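Long-range contact in trafficking protein B (Neisseria gonorrhoeae, PDB 2H1C), which is the PIN-domain toxin of the FitAB toxin-antitoxin system, an expected magnesium-dependent ribonuclease that pairs with the antitoxin FitA in a promoter-binding complex: residues 1-14 with 107-121. Sequence-based numbering, arbitrary orientation.
Sequences MILLDTNVISEPLR and IAATAKQHSLTVATR. With SO4 (sulfate ion), chain D.
I2-L4 and T117-A119 run side by side as parallel strands at the centre of the PIN-domain sheet, their short axes 4.6 Å apart and 32° askew. Four backbone hydrogen bonds join them: T117 N to M1 O, L3 N to T117 O, A119 N to L3 O and D5 N to A119 O. L3 leaves the sheet on the side of helix 102-114. Its CG points away from the backbone N (chi1 -175°), which carries CD2 over to I107 CG2 at 3.7 Å and to A111 CB. L116 CD1 meets L3 CB from the loop that follows the helix. On the other face the A119 methyl touches I2 CG2 and L4 CD2, which lie next to each other on one side of it.

Past the strands the contact turns polar. T120 OG1 donates to D5 OD2 (2.8 Å), on the lone pair directed away from OD1. The same hydroxyl accepts from the backbone N of D122. N7 OD1 takes the backbone N of R121 at 2.8 Å, well off the carbonyl axis (114°). At the far end R14 and R121 grip one sulfate, probably from the crystallisation liquor. R14 NH1 and R121 NH1 both reach its O4, the latter at 2.8 Å. R14 NH1 also forms a salt bridge with E11 OE2.

D5 is a predicted magnesium ligand, and its side chain lies about 5 Å from that of D104, also a predicted ligand. The T120 bond would limit rotation of the D5 carboxylate, which is consistent with a second-shell role for T120 in the PIN acidic site. The sulfate would offset the charge of the two close guanidinium groups.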
loop_
_atom_site.group_PDB
_atom_site.type_symbol
_atom_site.label_atom_id
_atom_site.label_comp_id
_atom_site.label_asym_id
_atom_site.label_seq_id
_atom_site.Cartn_x
_atom_site.Cartn_y
_atom_site.Cartn_z
ATOM N N MET A 1 15.842 -2.547 -15.644
ATOM C CA MET A 1 15.877 -2.126 -14.207
ATOM C C MET A 1 14.998 -3.157 -13.498
ATOM O O MET A 1 14.052 -3.677 -14.098
ATOM C CB MET A 1 15.273 -0.724 -14.026
ATOM C CG MET A 1 15.930 0.421 -14.804
ATOM S SD MET A 1 17.388 1.141 -14.014
ATOM C CE MET A 1 18.646 0.358 -14.983
ATOM N N ILE A 2 15.306 -3.442 -12.236
ATOM C CA ILE A 2 14.590 -4.450 -11.458
ATOM C C ILE A 2 13.930 -3.933 -10.178
ATOM O O ILE A 2 14.481 -3.071 -9.496
ATOM C CB ILE A 2 15.564 -5.598 -11.052
ATOM C CG1 ILE A 2 15.909 -6.458 -12.272
ATOM C CG2 ILE A 2 14.942 -6.478 -9.956
ATOM C CD1 ILE A 2 14.733 -7.230 -12.829
ATOM N N LEU A 3 12.746 -4.469 -9.881
ATOM C CA LEU A 3 12.014 -4.167 -8.650
ATOM C C LEU A 3 11.972 -5.517 -7.933
ATOM O O LEU A 3 11.320 -6.453 -8.405
ATOM C CB LEU A 3 10.575 -3.701 -8.929
ATOM C CG LEU A 3 9.818 -3.249 -7.655
ATOM C CD1 LEU A 3 10.492 -1.998 -7.073
ATOM C CD2 LEU A 3 8.352 -2.957 -7.986
ATOM N N LEU A 4 12.682 -5.648 -6.817
ATOM C CA LEU A 4 12.708 -6.929 -6.100
ATOM C C LEU A 4 11.488 -7.108 -5.208
ATOM O O LEU A 4 11.221 -6.254 -4.373
ATOM C CB LEU A 4 13.940 -7.020 -5.205
ATOM C CG LEU A 4 15.351 -7.000 -5.779
ATOM C CD1 LEU A 4 16.334 -7.101 -4.611
ATOM C CD2 LEU A 4 15.538 -8.153 -6.763
ATOM N N ASP A 5 10.778 -8.224 -5.373
ATOM C CA ASP A 5 9.580 -8.550 -4.581
ATOM C C ASP A 5 10.100 -9.118 -3.257
ATOM O O ASP A 5 11.241 -9.574 -3.173
ATOM C CB ASP A 5 8.745 -9.602 -5.351
ATOM C CG ASP A 5 7.300 -9.749 -4.838
ATOM O OD1 ASP A 5 6.769 -8.828 -4.184
ATOM O OD2 ASP A 5 6.677 -10.805 -5.127
ATOM N N THR A 6 9.263 -9.121 -2.228
ATOM C CA THR A 6 9.678 -9.609 -0.918
ATOM C C THR A 6 10.269 -11.018 -0.879
ATOM O O THR A 6 11.242 -11.265 -0.167
ATOM C CB THR A 6 8.495 -9.566 0.061
ATOM O OG1 THR A 6 7.970 -8.237 0.087
ATOM C CG2 THR A 6 8.930 -9.967 1.453
ATOM N N ASN A 7 9.689 -11.942 -1.638
ATOM C CA ASN A 7 10.166 -13.319 -1.594
ATOM C C ASN A 7 11.565 -13.513 -2.167
ATOM O O ASN A 7 12.224 -14.505 -1.858
ATOM C CB ASN A 7 9.165 -14.247 -2.292
ATOM C CG ASN A 7 8.969 -13.899 -3.759
ATOM O OD1 ASN A 7 9.894 -13.998 -4.565
ATOM N ND2 ASN A 7 7.758 -13.486 -4.108
ATOM N N VAL A 8 12.026 -12.568 -2.979
ATOM C CA VAL A 8 13.357 -12.670 -3.566
ATOM C C VAL A 8 14.404 -12.081 -2.622
ATOM O O VAL A 8 15.402 -12.728 -2.319
ATOM C CB VAL A 8 13.394 -11.970 -4.946
ATOM C CG1 VAL A 8 14.822 -11.904 -5.474
ATOM C CG2 VAL A 8 12.515 -12.741 -5.921
ATOM N N ILE A 9 14.177 -10.875 -2.117
ATOM C CA ILE A 9 15.157 -10.296 -1.220
ATOM C C ILE A 9 15.245 -11.102 0.082
ATOM O O ILE A 9 16.290 -11.123 0.722
ATOM C CB ILE A 9 14.855 -8.783 -0.943
ATOM C CG1 ILE A 9 15.974 -8.185 -0.079
ATOM C CG2 ILE A 9 13.488 -8.620 -0.302
ATOM C CD1 ILE A 9 15.837 -6.704 0.167
ATOM N N SER A 10 14.170 -11.802 0.444
ATOM C CA SER A 10 14.153 -12.613 1.670
ATOM C C SER A 10 14.825 -13.987 1.524
ATOM O O SER A 10 15.234 -14.590 2.513
ATOM C CB SER A 10 12.709 -12.850 2.138
ATOM O OG SER A 10 12.018 -11.629 2.337
ATOM N N GLU A 11 14.942 -14.485 0.302
ATOM C CA GLU A 11 15.524 -15.817 0.114
ATOM C C GLU A 11 16.936 -16.012 0.682
ATOM O O GLU A 11 17.191 -17.004 1.370
ATOM C CB GLU A 11 15.490 -16.220 -1.362
ATOM C CG GLU A 11 16.099 -17.613 -1.663
ATOM C CD GLU A 11 15.266 -18.766 -1.139
ATOM O OE1 GLU A 11 15.792 -19.907 -1.081
ATOM O OE2 GLU A 11 14.077 -18.551 -0.795
ATOM N N PRO A 12 17.866 -15.071 0.429
ATOM C CA PRO A 12 19.221 -15.259 0.967
ATOM C C PRO A 12 19.309 -15.311 2.490
ATOM O O PRO A 12 20.298 -15.783 3.047
ATOM C CB PRO A 12 19.991 -14.075 0.387
ATOM C CG PRO A 12 19.273 -13.816 -0.909
ATOM C CD PRO A 12 17.825 -13.910 -0.478
ATOM N N LEU A 13 18.268 -14.822 3.159
ATOM C CA LEU A 13 18.231 -14.787 4.615
ATOM C C LEU A 13 17.781 -16.111 5.231
ATOM O O LEU A 13 17.845 -16.289 6.447
ATOM C CB LEU A 13 17.304 -13.644 5.072
ATOM C CG LEU A 13 17.703 -12.244 4.592
ATOM C CD1 LEU A 13 16.613 -11.215 4.921
ATOM C CD2 LEU A 13 19.008 -11.856 5.243
ATOM N N ARG A 14 17.337 -17.043 4.393
ATOM C CA ARG A 14 16.880 -18.341 4.871
ATOM C C ARG A 14 18.058 -19.236 5.246
ATOM O O ARG A 14 19.181 -19.016 4.799
ATOM C CB ARG A 14 16.012 -19.023 3.814
ATOM C CG ARG A 14 14.782 -18.209 3.431
ATOM C CD ARG A 14 13.983 -18.876 2.324
ATOM N NE ARG A 14 13.369 -20.126 2.749
ATOM C CZ ARG A 14 12.737 -20.962 1.927
ATOM N NH1 ARG A 14 12.639 -20.683 0.633
ATOM N NH2 ARG A 14 12.189 -22.077 2.402
ATOM N N ILE A 107 2.755 -3.665 -5.892
ATOM C CA ILE A 107 4.087 -3.880 -6.430
ATOM C C ILE A 107 4.063 -3.803 -7.939
ATOM O O ILE A 107 4.902 -3.135 -8.532
ATOM C CB ILE A 107 4.641 -5.234 -5.970
ATOM C CG1 ILE A 107 4.746 -5.236 -4.441
ATOM C CG2 ILE A 107 6.017 -5.466 -6.567
ATOM C CD1 ILE A 107 5.227 -6.530 -3.857
ATOM N N ALA A 108 3.089 -4.457 -8.566
ATOM C CA ALA A 108 3.012 -4.428 -10.014
ATOM C C ALA A 108 2.825 -3.010 -10.552
ATOM O O ALA A 108 3.464 -2.627 -11.533
ATOM C CB ALA A 108 1.897 -5.349 -10.505
ATOM N N ALA A 109 1.976 -2.218 -9.899
ATOM C CA ALA A 109 1.735 -0.840 -10.346
ATOM C C ALA A 109 2.995 0.025 -10.192
ATOM O O ALA A 109 3.269 0.891 -11.026
ATOM C CB ALA A 109 0.564 -0.216 -9.553
ATOM N N THR A 110 3.760 -0.210 -9.131
ATOM C CA THR A 110 4.994 0.541 -8.907
ATOM C C THR A 110 5.975 0.230 -10.037
ATOM O O THR A 110 6.573 1.131 -10.618
ATOM C CB THR A 110 5.636 0.175 -7.539
ATOM O OG1 THR A 110 4.730 0.524 -6.477
ATOM C CG2 THR A 110 6.968 0.924 -7.349
ATOM N N ALA A 111 6.100 -1.052 -10.378
ATOM C CA ALA A 111 7.006 -1.463 -11.443
ATOM C C ALA A 111 6.591 -0.881 -12.797
ATOM O O ALA A 111 7.425 -0.367 -13.540
ATOM C CB ALA A 111 7.057 -2.989 -11.521
ATOM N N LYS A 112 5.303 -0.942 -13.116
ATOM C CA LYS A 112 4.838 -0.415 -14.398
ATOM C C LYS A 112 5.084 1.088 -14.486
ATOM O O LYS A 112 5.525 1.596 -15.522
ATOM C CB LYS A 112 3.346 -0.723 -14.595
ATOM C CG LYS A 112 2.750 -0.119 -15.862
ATOM C CD LYS A 112 1.384 -0.707 -16.204
ATOM C CE LYS A 112 1.508 -2.118 -16.763
ATOM N NZ LYS A 112 0.207 -2.666 -17.269
ATOM N N GLN A 113 4.808 1.796 -13.393
ATOM C CA GLN A 113 4.992 3.243 -13.346
ATOM C C GLN A 113 6.442 3.649 -13.604
ATOM O O GLN A 113 6.699 4.679 -14.234
ATOM C CB GLN A 113 4.529 3.764 -11.984
ATOM C CG GLN A 113 4.110 5.217 -11.967
ATOM C CD GLN A 113 5.279 6.151 -11.885
ATOM O OE1 GLN A 113 6.177 5.955 -11.067
ATOM N NE2 GLN A 113 5.273 7.189 -12.717
ATOM N N HIS A 114 7.385 2.823 -13.140
ATOM C CA HIS A 114 8.816 3.105 -13.294
ATOM C C HIS A 114 9.530 2.287 -14.366
ATOM O O HIS A 114 10.761 2.320 -14.453
ATOM C CB HIS A 114 9.521 2.880 -11.953
ATOM C CG HIS A 114 9.112 3.846 -10.895
ATOM N ND1 HIS A 114 9.592 5.139 -10.844
ATOM C CD2 HIS A 114 8.244 3.731 -9.860
ATOM C CE1 HIS A 114 9.041 5.775 -9.829
ATOM N NE2 HIS A 114 8.215 4.941 -9.213
ATOM N N SER A 115 8.761 1.545 -15.157
ATOM C CA SER A 115 9.302 0.721 -16.236
ATOM C C SER A 115 10.285 -0.326 -15.737
ATOM O O SER A 115 11.335 -0.543 -16.340
ATOM C CB SER A 115 9.996 1.606 -17.276
ATOM O OG SER A 115 9.070 2.493 -17.862
ATOM N N LEU A 116 9.937 -0.987 -14.638
ATOM C CA LEU A 116 10.806 -2.001 -14.061
ATOM C C LEU A 116 10.289 -3.409 -14.267
ATOM O O LEU A 116 9.091 -3.614 -14.440
ATOM C CB LEU A 116 10.918 -1.782 -12.556
ATOM C CG LEU A 116 11.245 -0.333 -12.186
ATOM C CD1 LEU A 116 11.182 -0.178 -10.657
ATOM C CD2 LEU A 116 12.629 0.012 -12.684
ATOM N N THR A 117 11.206 -4.371 -14.222
ATOM C CA THR A 117 10.851 -5.783 -14.312
ATOM C C THR A 117 10.782 -6.269 -12.868
ATOM O O THR A 117 11.697 -6.016 -12.086
ATOM C CB THR A 117 11.933 -6.615 -15.002
ATOM O OG1 THR A 117 12.068 -6.196 -16.359
ATOM C CG2 THR A 117 11.562 -8.090 -14.964
ATOM N N VAL A 118 9.702 -6.959 -12.516
ATOM C CA VAL A 118 9.543 -7.477 -11.165
ATOM C C VAL A 118 10.248 -8.822 -11.012
ATOM O O VAL A 118 10.064 -9.718 -11.843
ATOM C CB VAL A 118 8.046 -7.694 -10.812
ATOM C CG1 VAL A 118 7.929 -8.331 -9.414
ATOM C CG2 VAL A 118 7.299 -6.357 -10.836
ATOM N N ALA A 119 11.081 -8.954 -9.982
ATOM C CA ALA A 119 11.764 -10.218 -9.714
ATOM C C ALA A 119 10.930 -10.855 -8.597
ATOM O O ALA A 119 10.797 -10.273 -7.508
ATOM C CB ALA A 119 13.194 -9.963 -9.228
ATOM N N THR A 120 10.383 -12.042 -8.855
ATOM C CA THR A 120 9.531 -12.715 -7.868
ATOM C C THR A 120 9.393 -14.204 -8.143
ATOM O O THR A 120 9.539 -14.639 -9.278
ATOM C CB THR A 120 8.115 -12.132 -7.885
ATOM O OG1 THR A 120 7.296 -12.830 -6.939
ATOM C CG2 THR A 120 7.507 -12.270 -9.273
ATOM N N ARG A 121 9.109 -14.973 -7.097
ATOM C CA ARG A 121 8.932 -16.416 -7.248
ATOM C C ARG A 121 7.531 -16.715 -7.790
ATOM O O ARG A 121 7.326 -17.693 -8.514
ATOM C CB ARG A 121 9.111 -17.107 -5.901
ATOM C CG ARG A 121 9.180 -18.631 -6.011
ATOM C CD ARG A 121 9.456 -19.273 -4.664
ATOM N NE ARG A 121 9.870 -20.668 -4.815
ATOM C CZ ARG A 121 10.228 -21.451 -3.802
ATOM N NH1 ARG A 121 10.221 -20.978 -2.563
ATOM N NH2 ARG A 121 10.600 -22.704 -4.028
HETATM S S SO4 D . 11.204 -24.118 -0.650
HETATM O O1 SO4 D . 10.663 -24.050 0.641
HETATM O O2 SO4 D . 10.193 -24.421 -1.684
HETATM O O3 SO4 D . 12.157 -25.144 -0.825
HETATM O O4 SO4 D . 11.642 -22.838 -1.064
#